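Local coordinates for Nrps/pks (Streptomyces albus, PDB 4OPE), which is the KS7 ketosynthase domain of OzmH in the oxazolomycin pathway and probably elongates the polyketide chain by decarboxylative Claisen condensation, at residues A534-T537 with E543-E546; R460-T465 with D514-A519; L498-D503 with A509-D514; A469-G474 with V563-Y568. All blocks are in the same frame, centred on the assembly; numbering follows the deposited sequence.

How the contacts relate
The four contacts illustrate how a small alpha/beta subdomain is built outward from its sheet. Contact 3 is the buried core, where the central strand 496-502 meets helix 505-516 through aliphatic groups alone. Contact 2 uses the same helix, about 10 Å from contact 3 between centres, and joins it to helix 458-473 in a partly buried contact in which a histidine face and a threonine methyl take part. Contact 4, also on helix 458-473, is a surface contact with a chain segment without regular structure, carried by a ring. Contact 1 sits beyond the other sheet face, where a loop meets helix 541-550 through a polar bond and a water.

Contact 1: A534-T537 with E543-E546; sequences APAT and ELAE
Glu543 and Thr537 hold the loop 534-537 against the first turns of helix 541-550. Going out along the glutamate, CB lies at the margin of the contact, 4.1 Å from Thr537 OG1. CG, set anti to the carbonyl carbon (chi1 -70°), comes to 3.5 Å from Thr537 OG1, and the extension beyond it carries the carboxylate out to the hydroxyl. At the tip, OE2 accepts a hydrogen bond from Thr537 OG1 (2.5 Å) through its anti lone pair, the side turned away from OE1, and OE1 is hydrogen-bonded to Thr540 OG1. The Glu543 and Thr537 side chains meet at about a right angle. Helix 541-550 lies over the three-stranded antiparallel sheet of the small alpha/beta subdomain flanking the ketosynthase, consistent with the linker subdomain of modular polyketide synthases, and the loop reaches it after strand 524-528. A lysine in place of Glu543 would probably leave the hydroxyls of Thr537 and Thr540 without the carboxylate that joins them, free to turn. Nearer the backbones, a water accepts from Thr537 N (3.1 Å) and donates to Glu543 O (2.8 Å), bridging them. Beside this polar pair, Ala536 CB touches Leu544 CD2 at 3.8 Å, the leucine's end bending back toward the loop.

Contact 2: R460-T465 with D514-A519; sequences RLHEHT and DHLAGA
His462 and Thr465, nearly one turn apart on helix 458-473, both receive the same methyl of Leu516, near the end of helix 505-516. In sequence order, the segment starts with a local pair: Arg460 NH1 forms a salt bridge with Glu463 OE1 at 2.6 Å, the carboxylate lying at the edge of the guanidinium plane. At His462, CG anti to the backbone N (chi1 -178°) swings the ring out toward Leu516, whose CD2 rests over one face in a CH-pi contact, 26° off the normal and 3.7 Å from His462 CE1. At Thr465 the branches divide: CG2 packs on Leu516 CD2 at 3.6 Å, while OG1 turns back to donate to Leu461 O at 2.9 Å. That carbonyl also accepts from Thr465 N, the two donors coming from opposite faces of its plane. An alanine at Thr465, lacking both branches, is likely to open a gap beside Leu516 CD2 and leave Leu461 O with one donor from that residue. The two helices lie side by side on one face of the three-stranded sheet, Thr465 and His515 both touching Leu498. No hydrogen bond crosses between the segments; what crosses is methyl packing and a CH-pi contact, resting on fit rather than directional bonds.

Contact 3: L498-D503 with A509-D514; sequences LAVVFD and ADALED
Val500 and Leu498, on one face of strand 496-502, pack against Ala511 and Leu512 of helix 505-516 in an entirely aliphatic contact. Val500 does most of the touching because its two methyls fork: CG1, anti to the backbone N (chi1 -162°), meets Ala511 CB at 3.7 Å, and CG2 meets Leu512 CD2 at 3.6 Å. The same leucine methyl also comes 4.1 Å from Leu498 CD2, so it is shared by the two strand residues, and the Leu512 side chain crosses both of theirs at a slant. Within the fold, strand 496-502 is the central strand of the three-stranded antiparallel sheet, and the helix that follows it folds back across one face. The short segments' axes approach to 9.3 Å at 145°, roughly antiparallel. Leu512 also reaches Thr468 and Ala469 of helix 458-473, which lies beside it on this face, whereas Ala499 and Val501 face helix 541-550 on the reverse face. No hydrogen bond crosses between strand and helix; the charged groups of the helix work elsewhere: Asp510 OD1 forms a salt bridge with Arg473 NH2, and Glu513 OE2 one with Arg473 NE, tying helices 505-516 and 458-473 together at a partly exposed margin.

Contact 4: A469-G474 with V563-Y568; sequences AEFLRG and VSLPGY
This is a surface contact of mainly apolar kind, a phenylalanine ring laid against a proline, a leucine methyl and a backbone carbonyl: Phe471, near the C-terminal end of helix 458-473, lies against Ser564, Leu565 and Pro566 of a connection without regular structure. The phenylalanine's CG stands anti to the backbone N (chi1 173°), which swings the ring out over the passing chain. Pro566 CD sits over one face in a CH-pi contact, 26° off the ring normal and displaced toward the rim, where it comes 3.6 Å from Phe471 CG. Pro566 CG continues the contact inward, lying 3.7 Å from Phe471 CB. Leu565 meets the ring at its outer part: its CD2 is 3.4 Å from Phe471 CE2, and the two side chains cross at about a right angle. Farthest out, Phe471 CZ approaches the backbone Ser564 O at 3.3 Å, obliquely to the ring. The serine hydroxyl is engaged elsewhere, with Arg260. The carbonyls of Leu565 and Pro566 both turn to Arg491, and Tyr568 N bonds to Glu107 of helix 93-108, so the same segment is fastened to the flanking subdomain and to the ketosynthase body. Such a course, with an LPGYPF sequence, is reminiscent of the post-acyltransferase linker, which in modular synthases runs back over the flanking subdomain to the ketosynthase and carries a similar LPxYPF motif.

Contact 1: A534-T537 with E543-E546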
loop_
_atom_site.group_PDB
_atom_site.type_symbol
_atom_site.label_atom_id
_atom_site.label_comp_id
_atom_site.label_asym_id
_atom_site.label_seq_id
_atom_site.Cartn_x
_atom_site.Cartn_y
_atom_site.Cartn_z
ATOM N N ALA A 534 -2.945 -46.576 3.830
ATOM C CA ALA A 534 -4.095 -47.159 3.190
ATOM C C ALA A 534 -5.295 -46.249 3.383
ATOM O O ALA A 534 -5.643 -45.848 4.510
ATOM C CB ALA A 534 -4.374 -48.562 3.740
ATOM N N PRO A 535 -5.929 -45.909 2.279
ATOM C CA PRO A 535 -7.166 -45.140 2.386
ATOM C C PRO A 535 -8.311 -45.949 3.047
ATOM O O PRO A 535 -8.163 -47.129 3.338
ATOM C CB PRO A 535 -7.500 -44.798 0.913
ATOM C CG PRO A 535 -6.818 -45.879 0.096
ATOM C CD PRO A 535 -5.591 -46.278 0.886
ATOM N N ALA A 536 -9.451 -45.316 3.230
ATOM C CA ALA A 536 -10.561 -45.935 3.867
ATOM C C ALA A 536 -11.061 -47.089 3.036
ATOM O O ALA A 536 -11.080 -46.995 1.823
ATOM C CB ALA A 536 -11.683 -44.927 4.090
ATOM N N THR A 537 -11.494 -48.151 3.726
ATOM C CA THR A 537 -12.005 -49.348 3.102
ATOM C C THR A 537 -13.476 -49.223 2.763
ATOM O O THR A 537 -14.040 -50.126 2.142
ATOM C CB THR A 537 -11.772 -50.597 4.001
ATOM O OG1 THR A 537 -12.421 -50.470 5.299
ATOM C CG2 THR A 537 -10.315 -50.825 4.174
ATOM N N GLU A 543 -14.499 -46.831 9.646
ATOM C CA GLU A 543 -13.571 -46.982 8.525
ATOM C C GLU A 543 -12.849 -45.704 8.233
ATOM O O GLU A 543 -11.663 -45.722 7.969
ATOM C CB GLU A 543 -14.305 -47.460 7.256
ATOM C CG GLU A 543 -14.792 -48.886 7.348
ATOM C CD GLU A 543 -15.519 -49.326 6.094
ATOM O OE1 GLU A 543 -16.711 -48.940 5.938
ATOM O OE2 GLU A 543 -14.905 -50.111 5.298
ATOM N N LEU A 544 -13.588 -44.610 8.283
ATOM C CA LEU A 544 -13.051 -43.259 8.097
ATOM C C LEU A 544 -12.114 -42.879 9.204
ATOM O O LEU A 544 -10.997 -42.427 8.953
ATOM C CB LEU A 544 -14.178 -42.229 8.001
ATOM C CG LEU A 544 -15.140 -42.462 6.804
ATOM C CD1 LEU A 544 -16.193 -41.370 6.698
ATOM C CD2 LEU A 544 -14.371 -42.572 5.508
ATOM N N ALA A 545 -12.563 -43.092 10.424
ATOM C CA ALA A 545 -11.723 -42.920 11.582
ATOM C C ALA A 545 -10.414 -43.657 11.457
ATOM O O ALA A 545 -9.372 -43.105 11.680
ATOM C CB ALA A 545 -12.462 -43.394 12.815
ATOM N N GLU A 546 -10.443 -44.922 11.107
ATOM C CA GLU A 546 -9.183 -45.695 11.066
ATOM C C GLU A 546 -8.207 -45.185 9.984
ATOM O O GLU A 546 -6.994 -45.225 10.143
ATOM C CB GLU A 546 -9.480 -47.198 10.904
ATOM C CG GLU A 546 -10.043 -47.870 12.179
ATOM C CD GLU A 546 -10.470 -49.345 11.974
ATOM O OE1 GLU A 546 -11.017 -49.675 10.891
ATOM O OE2 GLU A 546 -10.263 -50.191 12.890
HETATM O O HOH W 1 -10.403 -47.763 6.567
#

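Contact 2: R460-T465 with D514-A519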
loop_
_atom_site.group_PDB
_atom_site.type_symbol
_atom_site.label_atom_id
_atom_site.label_comp_id
_atom_site.label_asym_id
_atom_site.label_seq_id
_atom_site.Cartn_x
_atom_site.Cartn_y
_atom_site.Cartn_z
ATOM N N ARG A 460 0.593 -29.818 20.546
ATOM C CA ARG A 460 -0.402 -29.024 19.810
ATOM C C ARG A 460 -1.746 -29.727 19.693
ATOM O O ARG A 460 -2.779 -29.084 19.744
ATOM C CB ARG A 460 0.065 -28.711 18.392
ATOM C CG ARG A 460 1.316 -27.858 18.272
ATOM C CD ARG A 460 1.124 -26.463 18.836
ATOM N NE ARG A 460 1.750 -26.418 20.145
ATOM C CZ ARG A 460 1.149 -26.110 21.273
ATOM N NH1 ARG A 460 -0.092 -25.700 21.299
ATOM N NH2 ARG A 460 1.813 -26.202 22.394
ATOM N N LEU A 461 -1.726 -31.037 19.479
ATOM C CA LEU A 461 -2.944 -31.844 19.311
ATOM C C LEU A 461 -3.665 -31.930 20.614
ATOM O O LEU A 461 -4.879 -31.977 20.677
ATOM C CB LEU A 461 -2.572 -33.257 18.925
ATOM C CG LEU A 461 -3.698 -34.204 18.579
ATOM C CD1 LEU A 461 -4.541 -33.533 17.540
ATOM C CD2 LEU A 461 -3.133 -35.483 18.011
ATOM N N HIS A 462 -2.886 -31.984 21.660
ATOM C CA HIS A 462 -3.419 -31.959 22.981
ATOM C C HIS A 462 -4.219 -30.686 23.248
ATOM O O HIS A 462 -5.363 -30.781 23.696
ATOM C CB HIS A 462 -2.299 -32.111 24.033
ATOM C CG HIS A 462 -2.838 -32.126 25.414
ATOM N ND1 HIS A 462 -3.155 -33.298 26.067
ATOM C CD2 HIS A 462 -3.251 -31.123 26.212
ATOM C CE1 HIS A 462 -3.705 -33.010 27.232
ATOM N NE2 HIS A 462 -3.780 -31.699 27.340
ATOM N N GLU A 463 -3.622 -29.522 23.008
ATOM C CA GLU A 463 -4.320 -28.245 23.216
ATOM C C GLU A 463 -5.579 -28.212 22.373
ATOM O O GLU A 463 -6.674 -27.932 22.866
ATOM C CB GLU A 463 -3.464 -27.053 22.821
ATOM C CG GLU A 463 -3.009 -26.148 23.949
ATOM C CD GLU A 463 -2.788 -24.703 23.491
ATOM O OE1 GLU A 463 -2.005 -24.462 22.537
ATOM O OE2 GLU A 463 -3.402 -23.795 24.093
ATOM N N HIS A 464 -5.418 -28.561 21.110
ATOM C CA HIS A 464 -6.518 -28.576 20.140
ATOM C C HIS A 464 -7.716 -29.425 20.594
ATOM O O HIS A 464 -8.873 -28.970 20.583
ATOM C CB HIS A 464 -5.938 -29.041 18.809
ATOM C CG HIS A 464 -6.874 -28.965 17.668
ATOM N ND1 HIS A 464 -7.796 -27.956 17.532
ATOM C CD2 HIS A 464 -7.024 -29.781 16.590
ATOM C CE1 HIS A 464 -8.480 -28.157 16.417
ATOM N NE2 HIS A 464 -8.033 -29.261 15.829
ATOM N N THR A 465 -7.423 -30.638 21.048
ATOM C CA THR A 465 -8.436 -31.542 21.593
ATOM C C THR A 465 -9.152 -30.902 22.755
ATOM O O THR A 465 -10.381 -30.890 22.812
ATOM C CB THR A 465 -7.817 -32.878 22.037
ATOM O OG1 THR A 465 -7.287 -33.572 20.890
ATOM C CG2 THR A 465 -8.846 -33.791 22.677
ATOM N N ASP A 514 -12.416 -37.847 28.117
ATOM C CA ASP A 514 -11.830 -39.107 28.558
ATOM C C ASP A 514 -10.399 -39.214 28.057
ATOM O O ASP A 514 -9.509 -39.577 28.792
ATOM C CB ASP A 514 -12.653 -40.311 28.074
ATOM C CG ASP A 514 -13.965 -40.480 28.838
ATOM O OD1 ASP A 514 -14.083 -39.950 29.949
ATOM O OD2 ASP A 514 -14.902 -41.144 28.338
ATOM N N HIS A 515 -10.169 -38.871 26.805
ATOM C CA HIS A 515 -8.859 -39.069 26.218
ATOM C C HIS A 515 -7.899 -38.158 26.943
ATOM O O HIS A 515 -6.796 -38.564 27.237
ATOM C CB HIS A 515 -8.894 -38.803 24.702
ATOM C CG HIS A 515 -7.550 -38.833 24.038
ATOM N ND1 HIS A 515 -6.736 -37.724 23.943
ATOM C CD2 HIS A 515 -6.878 -39.841 23.431
ATOM C CE1 HIS A 515 -5.623 -38.043 23.304
ATOM N NE2 HIS A 515 -5.688 -39.321 22.976
ATOM N N LEU A 516 -8.342 -36.941 27.266
ATOM C CA LEU A 516 -7.486 -35.950 27.952
ATOM C C LEU A 516 -7.131 -36.364 29.382
ATOM O O LEU A 516 -6.079 -36.001 29.891
ATOM C CB LEU A 516 -8.126 -34.535 27.950
ATOM C CG LEU A 516 -8.364 -33.961 26.544
ATOM C CD1 LEU A 516 -9.199 -32.702 26.549
ATOM C CD2 LEU A 516 -7.066 -33.737 25.787
ATOM N N ALA A 517 -8.015 -37.117 30.025
ATOM C CA ALA A 517 -7.808 -37.560 31.399
ATOM C C ALA A 517 -6.946 -38.831 31.497
ATOM O O ALA A 517 -6.693 -39.323 32.585
ATOM C CB ALA A 517 -9.152 -37.811 32.033
ATOM N N GLY A 518 -6.503 -39.377 30.369
ATOM C CA GLY A 518 -5.829 -40.670 30.377
ATOM C C GLY A 518 -6.776 -41.858 30.258
ATOM O O GLY A 518 -6.422 -42.855 29.644
ATOM N N ALA A 519 -7.978 -41.770 30.835
ATOM C CA ALA A 519 -8.964 -42.849 30.723
ATOM C C ALA A 519 -8.964 -43.390 29.306
ATOM O O ALA A 519 -8.927 -44.607 29.102
ATOM C CB ALA A 519 -10.352 -42.372 31.101
#

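Contact 3: L498-D503 with A509-D514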
loop_
_atom_site.group_PDB
_atom_site.type_symbol
_atom_site.label_atom_id
_atom_site.label_comp_id
_atom_site.label_asym_id
_atom_site.label_seq_id
_atom_site.Cartn_x
_atom_site.Cartn_y
_atom_site.Cartn_z
ATOM N N LEU A 498 -5.751 -37.580 15.591
ATOM C CA LEU A 498 -6.750 -38.100 16.534
ATOM C C LEU A 498 -8.118 -38.294 15.815
ATOM O O LEU A 498 -8.474 -37.515 14.964
ATOM C CB LEU A 498 -6.869 -37.177 17.735
ATOM C CG LEU A 498 -7.798 -37.668 18.821
ATOM C CD1 LEU A 498 -7.341 -37.143 20.167
ATOM C CD2 LEU A 498 -9.227 -37.233 18.593
ATOM N N ALA A 499 -8.872 -39.337 16.152
ATOM C CA ALA A 499 -10.221 -39.483 15.616
ATOM C C ALA A 499 -11.176 -40.136 16.577
ATOM O O ALA A 499 -10.789 -40.986 17.404
ATOM C CB ALA A 499 -10.198 -40.270 14.327
ATOM N N VAL A 500 -12.434 -39.753 16.453
ATOM C CA VAL A 500 -13.486 -40.319 17.267
ATOM C C VAL A 500 -14.701 -40.513 16.402
ATOM O O VAL A 500 -15.019 -39.696 15.528
ATOM C CB VAL A 500 -13.898 -39.384 18.403
ATOM C CG1 VAL A 500 -14.642 -40.150 19.463
ATOM C CG2 VAL A 500 -12.672 -38.717 19.012
ATOM N N VAL A 501 -15.379 -41.617 16.643
ATOM C CA VAL A 501 -16.685 -41.865 16.072
ATOM C C VAL A 501 -17.697 -41.406 17.072
ATOM O O VAL A 501 -17.544 -41.678 18.254
ATOM C CB VAL A 501 -16.895 -43.332 15.789
ATOM C CG1 VAL A 501 -18.178 -43.494 14.998
ATOM C CG2 VAL A 501 -15.707 -43.848 15.000
ATOM N N PHE A 502 -18.695 -40.659 16.613
ATOM C CA PHE A 502 -19.628 -40.014 17.548
ATOM C C PHE A 502 -20.984 -39.781 16.913
ATOM O O PHE A 502 -21.109 -39.651 15.684
ATOM C CB PHE A 502 -19.039 -38.708 18.143
ATOM C CG PHE A 502 -19.060 -37.517 17.189
ATOM C CD1 PHE A 502 -18.099 -37.369 16.203
ATOM C CD2 PHE A 502 -20.069 -36.559 17.270
ATOM C CE1 PHE A 502 -18.148 -36.294 15.328
ATOM C CE2 PHE A 502 -20.122 -35.504 16.389
ATOM C CZ PHE A 502 -19.131 -35.347 15.435
ATOM N N ASP A 503 -21.993 -39.728 17.773
ATOM C CA ASP A 503 -23.377 -39.568 17.330
ATOM C C ASP A 503 -23.860 -38.146 17.557
ATOM O O ASP A 503 -24.687 -37.622 16.818
ATOM C CB ASP A 503 -24.302 -40.484 18.163
ATOM C CG ASP A 503 -23.930 -41.941 18.097
ATOM O OD1 ASP A 503 -23.697 -42.446 16.974
ATOM O OD2 ASP A 503 -23.911 -42.588 19.175
ATOM N N ALA A 509 -17.759 -34.708 23.141
ATOM C CA ALA A 509 -17.065 -34.086 24.264
ATOM C C ALA A 509 -16.655 -35.111 25.325
ATOM O O ALA A 509 -15.533 -35.106 25.793
ATOM C CB ALA A 509 -17.934 -33.007 24.886
ATOM N N ASP A 510 -17.576 -35.980 25.714
ATOM C CA ASP A 510 -17.271 -37.068 26.621
ATOM C C ASP A 510 -16.011 -37.835 26.197
ATOM O O ASP A 510 -15.136 -38.141 27.026
ATOM C CB ASP A 510 -18.424 -38.077 26.605
ATOM C CG ASP A 510 -19.662 -37.604 27.378
ATOM O OD1 ASP A 510 -19.571 -36.667 28.200
ATOM O OD2 ASP A 510 -20.745 -38.209 27.165
ATOM N N ALA A 511 -15.932 -38.199 24.918
ATOM C CA ALA A 511 -14.828 -39.013 24.501
ATOM C C ALA A 511 -13.533 -38.226 24.554
ATOM O O ALA A 511 -12.512 -38.745 24.986
ATOM C CB ALA A 511 -15.048 -39.553 23.095
ATOM N N LEU A 512 -13.574 -36.989 24.063
ATOM C CA LEU A 512 -12.415 -36.107 24.079
ATOM C C LEU A 512 -11.975 -35.846 25.516
ATOM O O LEU A 512 -10.824 -35.897 25.826
ATOM C CB LEU A 512 -12.731 -34.795 23.355
ATOM C CG LEU A 512 -13.141 -34.947 21.890
ATOM C CD1 LEU A 512 -13.288 -33.597 21.257
ATOM C CD2 LEU A 512 -12.185 -35.745 21.040
ATOM N N GLU A 513 -12.895 -35.615 26.420
ATOM C CA GLU A 513 -12.501 -35.407 27.828
ATOM C C GLU A 513 -11.853 -36.679 28.417
ATOM O O GLU A 513 -10.820 -36.604 29.061
ATOM C CB GLU A 513 -13.694 -34.907 28.643
ATOM C CG GLU A 513 -14.129 -33.536 28.156
ATOM C CD GLU A 513 -15.231 -32.881 28.980
ATOM O OE1 GLU A 513 -15.678 -33.456 30.026
ATOM O OE2 GLU A 513 -15.659 -31.760 28.553
ATOM N N ASP A 514 -12.416 -37.847 28.117
ATOM C CA ASP A 514 -11.830 -39.107 28.558
ATOM C C ASP A 514 -10.399 -39.214 28.057
ATOM O O ASP A 514 -9.509 -39.577 28.792
ATOM C CB ASP A 514 -12.653 -40.311 28.074
ATOM C CG ASP A 514 -13.965 -40.480 28.838
ATOM O OD1 ASP A 514 -14.083 -39.950 29.949
ATOM O OD2 ASP A 514 -14.902 -41.144 28.338
#

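Contact 4: A469-G474 with V563-Y568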
loop_
_atom_site.group_PDB
_atom_site.type_symbol
_atom_site.label_atom_id
_atom_site.label_comp_id
_atom_site.label_asym_id
_atom_site.label_seq_id
_atom_site.Cartn_x
_atom_site.Cartn_y
_atom_site.Cartn_z
ATOM N N ALA A 469 -13.200 -29.884 22.809
ATOM C CA ALA A 469 -14.136 -30.328 23.827
ATOM C C ALA A 469 -14.737 -29.164 24.570
ATOM O O ALA A 469 -15.913 -29.176 24.888
ATOM C CB ALA A 469 -13.458 -31.237 24.822
ATOM N N GLU A 470 -13.946 -28.156 24.872
ATOM C CA GLU A 470 -14.464 -27.052 25.658
ATOM C C GLU A 470 -15.511 -26.248 24.877
ATOM O O GLU A 470 -16.534 -25.834 25.420
ATOM C CB GLU A 470 -13.317 -26.178 26.133
ATOM C CG GLU A 470 -13.750 -24.969 26.941
ATOM C CD GLU A 470 -12.620 -23.948 27.121
ATOM O OE1 GLU A 470 -11.916 -23.620 26.110
ATOM O OE2 GLU A 470 -12.441 -23.477 28.277
ATOM N N PHE A 471 -15.269 -26.057 23.600
ATOM C CA PHE A 471 -16.211 -25.396 22.746
ATOM C C PHE A 471 -17.510 -26.162 22.647
ATOM O O PHE A 471 -18.585 -25.556 22.588
ATOM C CB PHE A 471 -15.614 -25.258 21.345
ATOM C CG PHE A 471 -16.563 -24.727 20.345
ATOM C CD1 PHE A 471 -16.857 -23.379 20.322
ATOM C CD2 PHE A 471 -17.188 -25.561 19.459
ATOM C CE1 PHE A 471 -17.746 -22.861 19.402
ATOM C CE2 PHE A 471 -18.089 -25.056 18.524
ATOM C CZ PHE A 471 -18.353 -23.700 18.489
ATOM N N LEU A 472 -17.401 -27.493 22.578
ATOM C CA LEU A 472 -18.555 -28.388 22.411
ATOM C C LEU A 472 -19.421 -28.492 23.648
ATOM O O LEU A 472 -20.588 -28.798 23.542
ATOM C CB LEU A 472 -18.074 -29.790 22.051
ATOM C CG LEU A 472 -17.401 -30.012 20.688
ATOM C CD1 LEU A 472 -16.860 -31.422 20.636
ATOM C CD2 LEU A 472 -18.338 -29.785 19.512
ATOM N N ARG A 473 -18.840 -28.245 24.818
ATOM C CA ARG A 473 -19.590 -28.125 26.054
ATOM C C ARG A 473 -20.215 -26.724 26.207
ATOM O O ARG A 473 -21.180 -26.549 26.939
ATOM C CB ARG A 473 -18.664 -28.328 27.236
ATOM C CG ARG A 473 -18.056 -29.691 27.374
ATOM C CD ARG A 473 -19.042 -30.641 27.989
ATOM N NE ARG A 473 -18.396 -31.925 28.236
ATOM C CZ ARG A 473 -18.988 -33.119 28.143
ATOM N NH1 ARG A 473 -20.256 -33.232 27.791
ATOM N NH2 ARG A 473 -18.282 -34.220 28.384
ATOM N N GLY A 474 -19.629 -25.724 25.548
ATOM C CA GLY A 474 -20.061 -24.325 25.681
ATOM C C GLY A 474 -20.920 -23.886 24.524
ATOM O O GLY A 474 -21.987 -24.444 24.296
ATOM N N VAL A 563 -19.865 -24.743 10.615
ATOM C CA VAL A 563 -19.815 -23.979 11.836
ATOM C C VAL A 563 -18.391 -23.567 12.100
ATOM O O VAL A 563 -17.434 -24.131 11.557
ATOM C CB VAL A 563 -20.350 -24.776 13.030
ATOM C CG1 VAL A 563 -21.811 -25.091 12.780
ATOM C CG2 VAL A 563 -19.580 -26.067 13.262
ATOM N N SER A 564 -18.259 -22.576 12.946
ATOM C CA SER A 564 -16.973 -22.022 13.294
ATOM C C SER A 564 -16.524 -22.724 14.520
ATOM O O SER A 564 -17.226 -22.694 15.520
ATOM C CB SER A 564 -17.186 -20.584 13.653
ATOM O OG SER A 564 -17.780 -19.897 12.575
ATOM N N LEU A 565 -15.372 -23.369 14.455
ATOM C CA LEU A 565 -14.787 -24.065 15.590
ATOM C C LEU A 565 -13.466 -23.433 15.910
ATOM O O LEU A 565 -12.829 -22.837 15.041
ATOM C CB LEU A 565 -14.532 -25.526 15.254
ATOM C CG LEU A 565 -15.744 -26.323 14.744
ATOM C CD1 LEU A 565 -15.315 -27.531 13.952
ATOM C CD2 LEU A 565 -16.654 -26.754 15.891
ATOM N N PRO A 566 -12.998 -23.598 17.152
ATOM C CA PRO A 566 -11.743 -22.978 17.500
ATOM C C PRO A 566 -10.637 -23.288 16.491
ATOM O O PRO A 566 -10.536 -24.410 15.989
ATOM C CB PRO A 566 -11.443 -23.556 18.849
ATOM C CG PRO A 566 -12.784 -23.891 19.424
ATOM C CD PRO A 566 -13.621 -24.312 18.270
ATOM N N GLY A 567 -9.816 -22.299 16.193
ATOM C CA GLY A 567 -8.761 -22.452 15.213
ATOM C C GLY A 567 -7.516 -23.122 15.790
ATOM O O GLY A 567 -7.430 -23.347 16.998
ATOM N N TYR A 568 -6.558 -23.439 14.914
ATOM C CA TYR A 568 -5.348 -24.138 15.314
ATOM C C TYR A 568 -4.645 -23.415 16.463
ATOM O O TYR A 568 -4.406 -22.236 16.378
ATOM C CB TYR A 568 -4.386 -24.224 14.128
ATOM C CG TYR A 568 -3.151 -25.030 14.407
ATOM C CD1 TYR A 568 -3.178 -26.399 14.333
ATOM C CD2 TYR A 568 -1.956 -24.430 14.723
ATOM C CE1 TYR A 568 -2.043 -27.156 14.537
ATOM C CE2 TYR A 568 -0.821 -25.180 14.974
ATOM C CZ TYR A 568 -0.886 -26.554 14.887
ATOM O OH TYR A 568 0.196 -27.344 15.130
#